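PDB 3TKK: predicted acetamidase/formamidase from Thermoanaerobacter tengcongensis, which probably hydrolyses carbon-nitrogen bonds of linear amides, as expected of an acetamidase/formamidase, and binds zinc and calcium ions. Local coordinates for residues P65-G70 with G177-L182. Sequence-based numbering, arbitrary orientation.
Sequences PIFVEG and GALLAL
Ile-66 and Leu-180 form an antiparallel hydrogen-bonded pair where strand 62-69 runs alongside strand 180-186, within a mixed beta-sheet of this acetamidase/formamidase-family protein. Both backbone bonds of the pair are made: Ile-66 N gives its hydrogen to Leu-180 O at 2.7 Å, with the donor in the carbonyl plane, and Leu-180 N returns one to Ile-66 O at 3.0 Å. Just before Leu-180, Gly-177, Ala-178 and Leu-179 all have positive phi, and the register slips by one residue: Val-68 N donates to Gly-177 O, not to Ala-178, at 2.8 Å and nearly straight (168° at the hydrogen). Gly-177 O also accepts from Leu-179 N, so one carbonyl serves two donors and ties the bend to the neighbouring strand. The backbone of Phe-67 bonds on the other side to Ile-24 and Val-26, which places strand 62-69 between strands 24-27 and 180-186. Side chains divide between the two faces. On one, Ile-66 and Leu-180 run side by side, Ile-66 CD1 lying 4.0 Å from Leu-180 CD2, and Leu-180 also packs on Leu-77 and Val-79 of strand 76-86. On the other, CB of Pro-65 meets CB of Leu-179, while Leu-179 CD2 reaches the edge of the Phe-67 ring at CD1. With CG anti to the backbone N (chi1 -175°), that ring is carried over Gly-177, where a side chain would collide with CE1. A serine in place of Phe-67 would probably leave Gly-177 CA without its aromatic cover and open a gap beside Leu-179. The CH-pi contact is well centred: Gly-177 CA sits 3.5 Å from the centroid of the Phe-67 ring, only 9° off the ring normal.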
loop_
_atom_site.group_PDB
_atom_site.type_symbol
_atom_site.label_atom_id
_atom_site.label_comp_id
_atom_site.label_asym_id
_atom_site.label_seq_id
_atom_site.Cartn_x
_atom_site.Cartn_y
_atom_site.Cartn_z
ATOM N N PRO A 65 5.374 -23.301 20.895
ATOM C CA PRO A 65 6.385 -22.270 20.710
ATOM C C PRO A 65 7.801 -22.816 20.800
ATOM O O PRO A 65 8.052 -23.899 21.336
ATOM C CB PRO A 65 6.088 -21.265 21.860
ATOM C CG PRO A 65 5.250 -22.057 22.867
ATOM C CD PRO A 65 4.908 -23.418 22.277
ATOM N N ILE A 66 8.706 -22.134 20.139
ATOM C CA ILE A 66 10.116 -22.469 20.196
ATOM C C ILE A 66 10.842 -21.534 21.191
ATOM O O ILE A 66 10.789 -20.304 21.066
ATOM C CB ILE A 66 10.668 -22.205 18.799
ATOM C CG1 ILE A 66 9.897 -23.089 17.787
ATOM C CG2 ILE A 66 12.228 -22.366 18.763
ATOM C CD1 ILE A 66 10.047 -22.529 16.232
ATOM N N PHE A 67 11.481 -22.122 22.189
ATOM C CA PHE A 67 12.276 -21.344 23.139
ATOM C C PHE A 67 13.641 -21.227 22.538
ATOM O O PHE A 67 14.237 -22.258 22.139
ATOM C CB PHE A 67 12.310 -22.102 24.468
ATOM C CG PHE A 67 12.973 -21.408 25.539
ATOM C CD1 PHE A 67 12.221 -20.746 26.559
ATOM C CD2 PHE A 67 14.353 -21.352 25.578
ATOM C CE1 PHE A 67 12.853 -20.113 27.617
ATOM C CE2 PHE A 67 15.036 -20.686 26.631
ATOM C CZ PHE A 67 14.294 -20.099 27.693
ATOM N N VAL A 68 14.134 -19.979 22.434
ATOM C CA VAL A 68 15.389 -19.735 21.811
ATOM C C VAL A 68 16.332 -19.318 22.914
ATOM O O VAL A 68 16.175 -18.278 23.473
ATOM C CB VAL A 68 15.292 -18.604 20.726
ATOM C CG1 VAL A 68 16.700 -18.271 20.199
ATOM C CG2 VAL A 68 14.316 -19.118 19.573
ATOM N N GLU A 69 17.305 -20.155 23.225
ATOM C CA GLU A 69 18.270 -19.844 24.294
ATOM C C GLU A 69 18.989 -18.520 24.093
ATOM O O GLU A 69 19.528 -18.339 23.044
ATOM C CB GLU A 69 19.310 -20.980 24.460
ATOM C CG GLU A 69 18.658 -22.087 25.313
ATOM C CD GLU A 69 19.486 -23.349 25.523
ATOM O OE1 GLU A 69 20.684 -23.423 25.182
ATOM O OE2 GLU A 69 18.874 -24.294 26.045
ATOM N N GLY A 70 19.065 -17.687 25.150
ATOM C CA GLY A 70 19.881 -16.438 25.123
ATOM C C GLY A 70 18.957 -15.259 24.856
ATOM O O GLY A 70 19.345 -14.078 25.044
ATOM N N GLY A 177 13.480 -16.425 26.277
ATOM C CA GLY A 177 13.462 -17.495 25.275
ATOM C C GLY A 177 12.552 -17.091 24.058
ATOM O O GLY A 177 12.411 -17.834 23.162
ATOM N N ALA A 178 11.962 -15.887 24.105
ATOM C CA ALA A 178 11.109 -15.271 23.092
ATOM C C ALA A 178 9.818 -16.069 22.877
ATOM O O ALA A 178 8.823 -15.462 22.674
ATOM C CB ALA A 178 11.906 -15.101 21.687
ATOM N N LEU A 179 9.868 -17.398 22.693
ATOM C CA LEU A 179 8.655 -18.224 22.383
ATOM C C LEU A 179 8.061 -17.916 20.996
ATOM O O LEU A 179 6.968 -17.295 20.824
ATOM C CB LEU A 179 7.595 -18.058 23.480
ATOM C CG LEU A 179 8.089 -18.521 24.911
ATOM C CD1 LEU A 179 7.006 -18.327 25.969
ATOM C CD2 LEU A 179 8.583 -20.028 25.137
ATOM N N LEU A 180 8.740 -18.431 20.004
ATOM C CA LEU A 180 8.326 -18.171 18.639
ATOM C C LEU A 180 7.313 -19.171 18.218
ATOM O O LEU A 180 7.496 -20.363 18.528
ATOM C CB LEU A 180 9.525 -18.240 17.774
ATOM C CG LEU A 180 9.344 -18.214 16.220
ATOM C CD1 LEU A 180 8.963 -16.731 15.708
ATOM C CD2 LEU A 180 10.583 -18.594 15.586
ATOM N N ALA A 181 6.249 -18.752 17.511
ATOM C CA ALA A 181 5.309 -19.754 16.896
ATOM C C ALA A 181 4.837 -19.149 15.536
ATOM O O ALA A 181 4.903 -17.905 15.325
ATOM C CB ALA A 181 4.131 -20.087 17.703
ATOM N N LEU A 182 4.562 -20.069 14.610
ATOM C CA LEU A 182 4.136 -19.678 13.206
ATOM C C LEU A 182 3.034 -20.567 12.628
ATOM O O LEU A 182 2.893 -21.756 12.942
ATOM C CB LEU A 182 5.293 -19.369 12.257
ATOM C CG LEU A 182 6.155 -20.684 11.949
ATOM C CD1 LEU A 182 6.980 -20.594 10.793
ATOM C CD2 LEU A 182 7.111 -20.779 13.065
#